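Local coordinates for argininosuccinate lyase (Chelativorans sp., PDB 6RXA), which is EDDS lyase, a C-N lyase of the aspartase/fumarase superfamily, and probably cleaves argininosuccinate to fumarate and L-arginine, at residues I229-V238 with Y318-L327; V62-S70 with V490-L501. The protein carries 2 engineered substitutions. All blocks are in the same frame, centred on the assembly; numbering follows the deposited sequence. Where two conformers were deposited one is given.

Interaction 1: I229-V238 with Y318-L327; sequences IEGVAGWDHV and YQMSAARVEL. Engineered in segment 318-327: M320 (natural residue Tyr).
W235 and R324 interlock where a break between two helices, 228-233 and 236-262, meets the irregular loop 318-327 of this aspartase/fumarase-type subunit. The indole is the flat filling of a sandwich: V238 CG2 lies over the centre of one face, and R324 CD over the five-membered ring on the opposite face, toward the rim of the indole, CD being 4.1 Å from the centroid of that ring. R324 runs extended as far as CD and then bends (chi3 -63°), which lays its guanidinium on the six-membered ring as an off-centre cation-pi stack, with planes 28° apart. S321 N and M320 CA lie over the rim of the guanidinium's opposite face. At its edge, NH1 reaches V232 O in the carbonyl plane at 2.9 Å, with a weak bond to A233 O, so backbone oxygens at the end of helix 228-233 meet a positive group.

A233 CB is the bump that enters the hollow made by the loop backbone, 3.5 Å from Q319 C. Beside it, Y318 OH donates to the syn lone pair of E230 OE1 at 2.5 Å, with ring and carboxylate nearly coplanar; K181 of a second subunit forms a salt bridge with E230. The engineered M320 lies against N113, a succinate-binding residue, placing this loop at the active-site wall. Across the contact, W235 NE1 donates to V325 O, 2.9 Å away with an N-H...O angle of 159°.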
loop_
_atom_site.group_PDB
_atom_site.type_symbol
_atom_site.label_atom_id
_atom_site.label_comp_id
_atom_site.label_asym_id
_atom_site.label_seq_id
_atom_site.Cartn_x
_atom_site.Cartn_y
_atom_site.Cartn_z
ATOM N N ILE A 229 14.555 -10.456 23.176
ATOM C CA ILE A 229 14.311 -10.518 21.739
ATOM C C ILE A 229 13.289 -9.463 21.343
ATOM O O ILE A 229 13.481 -8.717 20.378
ATOM C CB ILE A 229 13.872 -11.928 21.298
ATOM C CG1 ILE A 229 15.004 -12.930 21.487
ATOM C CG2 ILE A 229 13.396 -11.908 19.848
ATOM C CD1 ILE A 229 14.489 -14.352 21.596
ATOM N N GLU A 230 12.189 -9.372 22.088
ATOM C CA GLU A 230 11.207 -8.333 21.799
ATOM C C GLU A 230 11.844 -6.950 21.886
ATOM O O GLU A 230 11.477 -6.055 21.118
ATOM C CB GLU A 230 10.014 -8.473 22.749
ATOM C CG GLU A 230 8.886 -7.468 22.542
ATOM C CD GLU A 230 8.138 -7.622 21.230
ATOM O OE1 GLU A 230 8.563 -8.395 20.335
ATOM O OE2 GLU A 230 7.097 -6.950 21.092
ATOM N N GLY A 231 12.818 -6.780 22.780
ATOM C CA GLY A 231 13.475 -5.490 22.919
ATOM C C GLY A 231 14.187 -5.030 21.657
ATOM O O GLY A 231 14.231 -3.835 21.365
ATOM N N VAL A 232 14.775 -5.967 20.903
ATOM C CA VAL A 232 15.483 -5.593 19.674
ATOM C C VAL A 232 14.716 -5.888 18.390
ATOM O O VAL A 232 14.889 -5.185 17.381
ATOM C CB VAL A 232 16.910 -6.194 19.602
ATOM C CG1 VAL A 232 17.750 -5.698 20.786
ATOM C CG2 VAL A 232 16.879 -7.726 19.515
ATOM N N ALA A 233 13.896 -6.945 18.393
ATOM C CA ALA A 233 13.112 -7.331 17.228
ATOM C C ALA A 233 11.789 -6.588 17.135
ATOM O O ALA A 233 11.243 -6.447 16.026
ATOM C CB ALA A 233 12.836 -8.840 17.260
ATOM N N GLY A 234 11.281 -6.100 18.259
ATOM C CA GLY A 234 9.974 -5.459 18.274
ATOM C C GLY A 234 9.961 -4.164 17.479
ATOM O O GLY A 234 10.807 -3.283 17.671
ATOM N N TRP A 235 8.967 -4.033 16.603
ATOM C CA TRP A 235 8.849 -2.897 15.698
ATOM C C TRP A 235 7.386 -2.537 15.485
ATOM O O TRP A 235 7.088 -1.653 14.668
ATOM C CB TRP A 235 9.479 -3.263 14.355
ATOM C CG TRP A 235 10.055 -2.123 13.552
ATOM C CD1 TRP A 235 9.594 -1.634 12.378
ATOM C CD2 TRP A 235 11.252 -1.399 13.847
ATOM N NE1 TRP A 235 10.422 -0.627 11.920
ATOM C CE2 TRP A 235 11.447 -0.465 12.811
ATOM C CE3 TRP A 235 12.164 -1.439 14.900
ATOM C CZ2 TRP A 235 12.509 0.434 12.804
ATOM C CZ3 TRP A 235 13.233 -0.560 14.885
ATOM C CH2 TRP A 235 13.392 0.369 13.846
ATOM N N ASP A 236 6.457 -3.200 16.181
ATOM C CA ASP A 236 5.050 -2.990 15.863
ATOM C C ASP A 236 4.617 -1.571 16.211
ATOM O O ASP A 236 3.692 -1.043 15.591
ATOM C CB ASP A 236 4.163 -3.984 16.610
ATOM C CG ASP A 236 4.239 -5.397 16.067
ATOM O OD1 ASP A 236 5.023 -5.666 15.131
ATOM O OD2 ASP A 236 3.446 -6.228 16.582
ATOM N N HIS A 237 5.254 -0.964 17.227
ATOM C CA HIS A 237 4.972 0.420 17.600
ATOM C C HIS A 237 5.314 1.389 16.478
ATOM O O HIS A 237 4.676 2.446 16.359
ATOM C CB HIS A 237 5.746 0.781 18.873
ATOM C CG HIS A 237 7.229 0.592 18.762
ATOM N ND1 HIS A 237 7.807 -0.653 18.640
ATOM C CD2 HIS A 237 8.251 1.483 18.766
ATOM C CE1 HIS A 237 9.120 -0.522 18.562
ATOM N NE2 HIS A 237 9.418 0.764 18.651
ATOM N N VAL A 238 6.314 1.065 15.657
ATOM C CA VAL A 238 6.661 1.917 14.522
ATOM C C VAL A 238 5.578 1.832 13.452
ATOM O O VAL A 238 5.118 2.851 12.914
ATOM C CB VAL A 238 8.054 1.535 13.984
ATOM C CG1 VAL A 238 8.477 2.438 12.853
ATOM C CG2 VAL A 238 9.084 1.575 15.118
ATOM N N TYR A 318 11.518 -13.132 13.324
ATOM C CA TYR A 318 11.265 -12.380 14.558
ATOM C C TYR A 318 12.606 -12.110 15.232
ATOM O O TYR A 318 12.914 -12.597 16.323
ATOM C CB TYR A 318 10.257 -13.064 15.492
ATOM C CG TYR A 318 9.481 -11.978 16.211
ATOM C CD1 TYR A 318 8.368 -11.403 15.631
ATOM C CD2 TYR A 318 9.916 -11.464 17.414
ATOM C CE1 TYR A 318 7.707 -10.350 16.245
ATOM C CE2 TYR A 318 9.257 -10.408 18.039
ATOM C CZ TYR A 318 8.147 -9.857 17.446
ATOM O OH TYR A 318 7.488 -8.801 18.063
ATOM N N GLN A 319 13.402 -11.308 14.519
ATOM C CA GLN A 319 14.785 -11.032 14.848
ATOM C C GLN A 319 15.083 -9.545 14.720
ATOM O O GLN A 319 14.379 -8.805 14.029
ATOM C CB GLN A 319 15.714 -11.684 13.804
ATOM C CG GLN A 319 15.737 -13.181 13.807
ATOM C CD GLN A 319 16.552 -13.758 12.664
ATOM O OE1 GLN A 319 17.376 -13.070 12.045
ATOM N NE2 GLN A 319 16.316 -15.035 12.361
ATOM N N MET A 320 16.158 -9.117 15.369
ATOM C CA MET A 320 16.808 -7.875 14.973
ATOM C C MET A 320 17.201 -7.983 13.505
ATOM O O MET A 320 17.771 -8.991 13.078
ATOM C CB MET A 320 18.057 -7.684 15.820
ATOM C CG MET A 320 18.935 -6.545 15.379
ATOM S SD MET A 320 18.166 -5.001 15.831
ATOM C CE MET A 320 19.149 -3.839 14.876
ATOM N N SER A 321 16.904 -6.940 12.741
ATOM C CA SER A 321 17.166 -6.915 11.314
ATOM C C SER A 321 17.441 -5.485 10.892
ATOM O O SER A 321 16.711 -4.572 11.280
ATOM C CB SER A 321 15.938 -7.420 10.552
ATOM O OG SER A 321 16.050 -7.204 9.155
ATOM N N ALA A 322 18.462 -5.302 10.071
ATOM C CA ALA A 322 18.736 -4.001 9.476
ATOM C C ALA A 322 17.885 -3.729 8.241
ATOM O O ALA A 322 18.038 -2.673 7.616
ATOM C CB ALA A 322 20.234 -3.892 9.146
ATOM N N ALA A 323 16.983 -4.636 7.873
ATOM C CA ALA A 323 16.131 -4.452 6.706
ATOM C C ALA A 323 14.812 -3.753 7.020
ATOM O O ALA A 323 14.038 -3.482 6.096
ATOM C CB ALA A 323 15.804 -5.806 6.051
ATOM N N ARG A 324 14.532 -3.453 8.286
ATOM C CA ARG A 324 13.258 -2.850 8.648
ATOM C C ARG A 324 13.220 -1.388 8.233
ATOM O O ARG A 324 14.193 -0.649 8.406
ATOM C CB ARG A 324 13.047 -2.974 10.156
ATOM C CG ARG A 324 12.845 -4.426 10.615
ATOM C CD ARG A 324 12.795 -4.575 12.128
ATOM N NE ARG A 324 14.069 -4.167 12.722
ATOM C CZ ARG A 324 14.377 -4.238 14.016
ATOM N NH1 ARG A 324 13.516 -4.724 14.893
ATOM N NH2 ARG A 324 15.559 -3.820 14.431
ATOM N N VAL A 325 12.085 -0.975 7.693
ATOM C CA VAL A 325 11.838 0.410 7.300
ATOM C C VAL A 325 11.414 1.218 8.519
ATOM O O VAL A 325 10.719 0.718 9.419
ATOM C CB VAL A 325 10.802 0.445 6.160
ATOM C CG1 VAL A 325 10.362 1.858 5.816
ATOM C CG2 VAL A 325 11.391 -0.233 4.919
ATOM N N GLU A 326 11.852 2.473 8.548
ATOM C CA GLU A 326 11.671 3.366 9.678
ATOM C C GLU A 326 10.590 4.399 9.379
ATOM O O GLU A 326 10.232 4.650 8.221
ATOM C CB GLU A 326 12.992 4.081 9.986
ATOM C CG GLU A 326 14.089 3.144 10.491
ATOM C CD GLU A 326 15.477 3.462 9.938
ATOM O OE1 GLU A 326 15.602 3.819 8.746
ATOM O OE2 GLU A 326 16.454 3.351 10.700
ATOM N N LEU A 327 10.077 5.017 10.447
ATOM C CA LEU A 327 9.251 6.211 10.332
ATOM C C LEU A 327 10.166 7.424 10.465
ATOM O O LEU A 327 10.810 7.605 11.504
ATOM C CB LEU A 327 8.181 6.252 11.416
ATOM C CG LEU A 327 7.208 7.430 11.341
ATOM C CD1 LEU A 327 6.494 7.523 9.991
ATOM C CD2 LEU A 327 6.178 7.336 12.494
HETATM O O HOH W 1 5.882 -6.201 18.912
HETATM O O HOH W 2 7.445 -6.469 16.213
#

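Interaction 2: V62-S70 with V490-L501; sequences VEESATILS and VQQIIQTDRKYL
I493 of helix 451-500 is a knob in a hole of helix 62-79 formed by V62, S65, A66 and L69, residues spaced three and four apart that line one face of that helix. The short axes approach to 8.3 Å and cross at -115°. Starting from the backbone, I493 CB lies 4.1 Å from L69 CD1. CG2, anti to the backbone N, goes deepest: it is 3.5 Å from S65 OG and 3.6 Å from A66 N. The other branch ends in CD1, which touches S65 OG and, again, L69 CD1.

Around this knob the fit continues. A66 CB faces D497 CB at 3.3 Å, a close approach, while I494 sets CG2 and CD1 against S70 OG. Farther along, L501 CD1 lies on V62 CG1 at 3.6 Å. S65 OG is also hydrogen-bonded to T55 of helix 35-56, which touches S65 and L69. No hydrogen bond links the two helices, and the E63 and D497 carboxylates keep their nearest oxygens, OE1 and OD1, 5.3 Å apart; cohesion therefore rests on shape and apolar burial, with this acidic pair probably contributing no attraction.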
loop_
_atom_site.group_PDB
_atom_site.type_symbol
_atom_site.label_atom_id
_atom_site.label_comp_id
_atom_site.label_asym_id
_atom_site.label_seq_id
_atom_site.Cartn_x
_atom_site.Cartn_y
_atom_site.Cartn_z
ATOM N N VAL A 62 33.415 5.635 39.933
ATOM C CA VAL A 62 33.043 7.037 39.753
ATOM C C VAL A 62 34.084 7.751 38.899
ATOM O O VAL A 62 33.752 8.625 38.090
ATOM C CB VAL A 62 32.831 7.723 41.115
ATOM C CG1 VAL A 62 32.599 9.212 40.930
ATOM C CG2 VAL A 62 31.654 7.099 41.837
ATOM N N GLU A 63 35.359 7.396 39.065
ATOM C CA GLU A 63 36.413 8.032 38.281
ATOM C C GLU A 63 36.292 7.698 36.798
ATOM O O GLU A 63 36.421 8.585 35.946
ATOM C CB GLU A 63 37.786 7.625 38.824
ATOM C CG GLU A 63 38.071 8.138 40.235
ATOM C CD GLU A 63 37.783 7.117 41.337
ATOM O OE1 GLU A 63 38.547 7.097 42.328
ATOM O OE2 GLU A 63 36.797 6.344 41.227
ATOM N N GLU A 64 36.057 6.424 36.466
ATOM C CA GLU A 64 35.853 6.040 35.072
ATOM C C GLU A 64 34.611 6.715 34.514
ATOM O O GLU A 64 34.619 7.236 33.389
ATOM C CB GLU A 64 35.689 4.523 34.968
ATOM C CG GLU A 64 36.972 3.742 35.228
ATOM C CD GLU A 64 36.741 2.244 35.302
ATOM O OE1 GLU A 64 35.687 1.820 35.826
ATOM O OE2 GLU A 64 37.625 1.490 34.847
ATOM N N SER A 65 33.537 6.723 35.300
ATOM C CA SER A 65 32.286 7.334 34.876
ATOM C C SER A 65 32.477 8.812 34.579
ATOM O O SER A 65 32.056 9.300 33.525
ATOM C CB SER A 65 31.247 7.116 35.979
ATOM O OG SER A 65 29.994 7.664 35.638
ATOM N N ALA A 66 33.154 9.534 35.475
ATOM C CA ALA A 66 33.365 10.957 35.255
ATOM C C ALA A 66 34.163 11.206 33.985
ATOM O O ALA A 66 33.863 12.137 33.229
ATOM C CB ALA A 66 34.094 11.570 36.452
ATOM N N THR A 67 35.206 10.404 33.751
ATOM C CA THR A 67 36.016 10.570 32.551
ATOM C C THR A 67 35.174 10.378 31.297
ATOM O O THR A 67 35.233 11.186 30.361
ATOM C CB THR A 67 37.182 9.585 32.571
ATOM O OG1 THR A 67 37.975 9.803 33.746
ATOM C CG2 THR A 67 38.028 9.778 31.330
ATOM N N ILE A 68 34.363 9.316 31.275
ATOM C CA ILE A 68 33.481 9.049 30.145
ATOM C C ILE A 68 32.478 10.184 29.960
ATOM O O ILE A 68 32.317 10.717 28.858
ATOM C CB ILE A 68 32.776 7.694 30.336
ATOM C CG1 ILE A 68 33.794 6.552 30.257
ATOM C CG2 ILE A 68 31.691 7.506 29.281
ATOM C CD1 ILE A 68 33.278 5.212 30.749
ATOM N N LEU A 69 31.783 10.566 31.039
ATOM C CA LEU A 69 30.711 11.551 30.922
ATOM C C LEU A 69 31.234 12.901 30.442
ATOM O O LEU A 69 30.588 13.562 29.619
ATOM C CB LEU A 69 29.954 11.688 32.246
ATOM C CG LEU A 69 29.183 10.452 32.704
ATOM C CD1 LEU A 69 28.750 10.574 34.149
ATOM C CD2 LEU A 69 27.957 10.244 31.813
ATOM N N SER A 70 32.394 13.338 30.943
ATOM C CA SER A 70 32.976 14.574 30.429
ATOM C C SER A 70 33.346 14.431 28.955
ATOM O O SER A 70 33.174 15.370 28.170
ATOM C CB SER A 70 34.199 14.969 31.255
ATOM O OG SER A 70 33.809 15.444 32.527
ATOM N N VAL A 490 24.709 13.309 36.254
ATOM C CA VAL A 490 25.948 13.447 35.497
ATOM C C VAL A 490 26.846 14.493 36.135
ATOM O O VAL A 490 28.053 14.281 36.299
ATOM C CB VAL A 490 25.615 13.778 34.029
ATOM C CG1 VAL A 490 26.858 14.166 33.265
ATOM C CG2 VAL A 490 24.947 12.599 33.369
ATOM N N GLN A 491 26.280 15.636 36.524
ATOM C CA GLN A 491 27.114 16.675 37.118
ATOM C C GLN A 491 27.647 16.239 38.478
ATOM O O GLN A 491 28.809 16.512 38.808
ATOM C CB GLN A 491 26.364 18.000 37.181
ATOM C CG GLN A 491 26.242 18.702 35.825
ATOM C CD GLN A 491 27.525 18.661 34.993
ATOM O OE1 GLN A 491 27.528 18.169 33.851
ATOM N NE2 GLN A 491 28.624 19.164 35.565
ATOM N N GLN A 492 26.830 15.538 39.275
ATOM C CA GLN A 492 27.300 15.009 40.556
ATOM C C GLN A 492 28.556 14.166 40.370
ATOM O O GLN A 492 29.550 14.338 41.089
ATOM C CB GLN A 492 26.197 14.168 41.213
ATOM C CG GLN A 492 25.115 14.988 41.875
ATOM C CD GLN A 492 23.830 14.216 42.122
ATOM O OE1 GLN A 492 23.725 13.005 41.855
ATOM N NE2 GLN A 492 22.824 14.929 42.612
ATOM N N ILE A 493 28.529 13.250 39.403
ATOM C CA ILE A 493 29.657 12.359 39.174
ATOM C C ILE A 493 30.877 13.143 38.710
ATOM O O ILE A 493 31.985 12.962 39.229
ATOM C CB ILE A 493 29.263 11.268 38.166
ATOM C CG1 ILE A 493 28.287 10.281 38.813
ATOM C CG2 ILE A 493 30.492 10.534 37.664
ATOM C CD1 ILE A 493 27.473 9.447 37.824
ATOM N N ILE A 494 30.696 14.027 37.727
ATOM C CA ILE A 494 31.836 14.766 37.183
ATOM C C ILE A 494 32.466 15.639 38.261
ATOM O O ILE A 494 33.695 15.701 38.408
ATOM C CB ILE A 494 31.421 15.585 35.948
ATOM C CG1 ILE A 494 31.084 14.659 34.781
ATOM C CG2 ILE A 494 32.543 16.555 35.562
ATOM C CD1 ILE A 494 30.453 15.371 33.584
ATOM N N GLN A 495 31.636 16.358 39.020
ATOM C CA GLN A 495 32.179 17.306 39.982
ATOM C C GLN A 495 32.791 16.602 41.186
ATOM O O GLN A 495 33.801 17.064 41.735
ATOM C CB GLN A 495 31.098 18.281 40.438
ATOM C CG GLN A 495 30.673 19.242 39.354
ATOM C CD GLN A 495 31.835 20.069 38.844
ATOM O OE1 GLN A 495 32.568 20.675 39.621
ATOM N NE2 GLN A 495 32.025 20.072 37.534
ATOM N N THR A 496 32.169 15.509 41.640
ATOM C CA THR A 496 32.737 14.762 42.755
ATOM C C THR A 496 34.104 14.199 42.385
ATOM O O THR A 496 35.051 14.270 43.178
ATOM C CB THR A 496 31.784 13.648 43.190
ATOM O OG1 THR A 496 30.585 14.229 43.713
ATOM C CG2 THR A 496 32.437 12.781 44.258
ATOM N N ASP A 497 34.234 13.659 41.173
ATOM C CA ASP A 497 35.536 13.191 40.721
ATOM C C ASP A 497 36.535 14.338 40.649
ATOM O O ASP A 497 37.681 14.199 41.086
ATOM C CB ASP A 497 35.392 12.510 39.362
ATOM C CG ASP A 497 36.728 12.214 38.729
ATOM O OD1 ASP A 497 37.384 11.237 39.152
ATOM O OD2 ASP A 497 37.134 12.980 37.831
ATOM N N ARG A 498 36.111 15.495 40.129
ATOM C CA ARG A 498 37.050 16.597 39.929
ATOM C C ARG A 498 37.601 17.116 41.251
ATOM O O ARG A 498 38.790 17.454 41.346
ATOM C CB ARG A 498 36.379 17.729 39.146
ATOM C CG ARG A 498 37.272 18.960 38.992
ATOM C CD ARG A 498 36.628 20.065 38.172
ATOM N NE ARG A 498 35.577 20.770 38.900
ATOM C CZ ARG A 498 35.790 21.758 39.765
ATOM N NH1 ARG A 498 37.027 22.165 40.037
ATOM N NH2 ARG A 498 34.760 22.336 40.366
ATOM N N LYS A 499 36.763 17.199 42.285
ATOM C CA LYS A 499 37.155 17.878 43.508
ATOM C C LYS A 499 37.569 16.952 44.636
ATOM O O LYS A 499 38.375 17.352 45.479
ATOM C CB LYS A 499 35.995 18.744 44.017
ATOM C CG LYS A 499 35.566 19.828 43.039
ATOM C CD LYS A 499 34.051 19.988 43.000
ATOM C CE LYS A 499 33.588 21.056 43.956
ATOM N NZ LYS A 499 32.114 21.078 44.073
ATOM N N TYR A 500 37.025 15.742 44.689
ATOM C CA TYR A 500 37.145 14.921 45.881
ATOM C C TYR A 500 37.839 13.586 45.662
ATOM O O TYR A 500 38.136 12.912 46.655
ATOM C CB TYR A 500 35.758 14.718 46.535
ATOM C CG TYR A 500 35.033 16.033 46.697
ATOM C CD1 TYR A 500 35.612 17.068 47.418
ATOM C CD2 TYR A 500 33.799 16.254 46.110
ATOM C CE1 TYR A 500 34.984 18.283 47.546
ATOM C CE2 TYR A 500 33.159 17.468 46.235
ATOM C CZ TYR A 500 33.748 18.477 46.956
ATOM O OH TYR A 500 33.119 19.694 47.079
ATOM N N LEU A 501 38.142 13.202 44.415
ATOM C CA LEU A 501 38.752 11.898 44.142
ATOM C C LEU A 501 40.163 11.997 43.556
ATOM O O LEU A 501 40.379 12.637 42.527
ATOM C CB LEU A 501 37.865 11.063 43.198
ATOM C CG LEU A 501 36.453 10.790 43.702
ATOM C CD1 LEU A 501 35.672 9.950 42.701
ATOM C CD2 LEU A 501 36.477 10.100 45.053
#

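Along the chain the order is 62-70, 229-238, 318-327, 490-501, so the two segments of interaction 1 fall between those of interaction 2. The two contacts share no helix: interaction 1 joins helices 228-233 and 236-262 to the loop between helices 303-314 and 329-348, whereas interaction 2 crosses helix 62-79 with the C-terminal end of helix 451-500. Their centres are about 35 Å apart and their nearest atoms about 21 Å. Interaction 1, its centre about 24 Å from that of the chain, borders two further subunits and the substrate-binding residues; interaction 2, about 44 Å out, meets no other chain of the assembly. One thus belongs to the assembled active-site region, the other ties the chain's C-terminal end to helix 62-79 at the periphery.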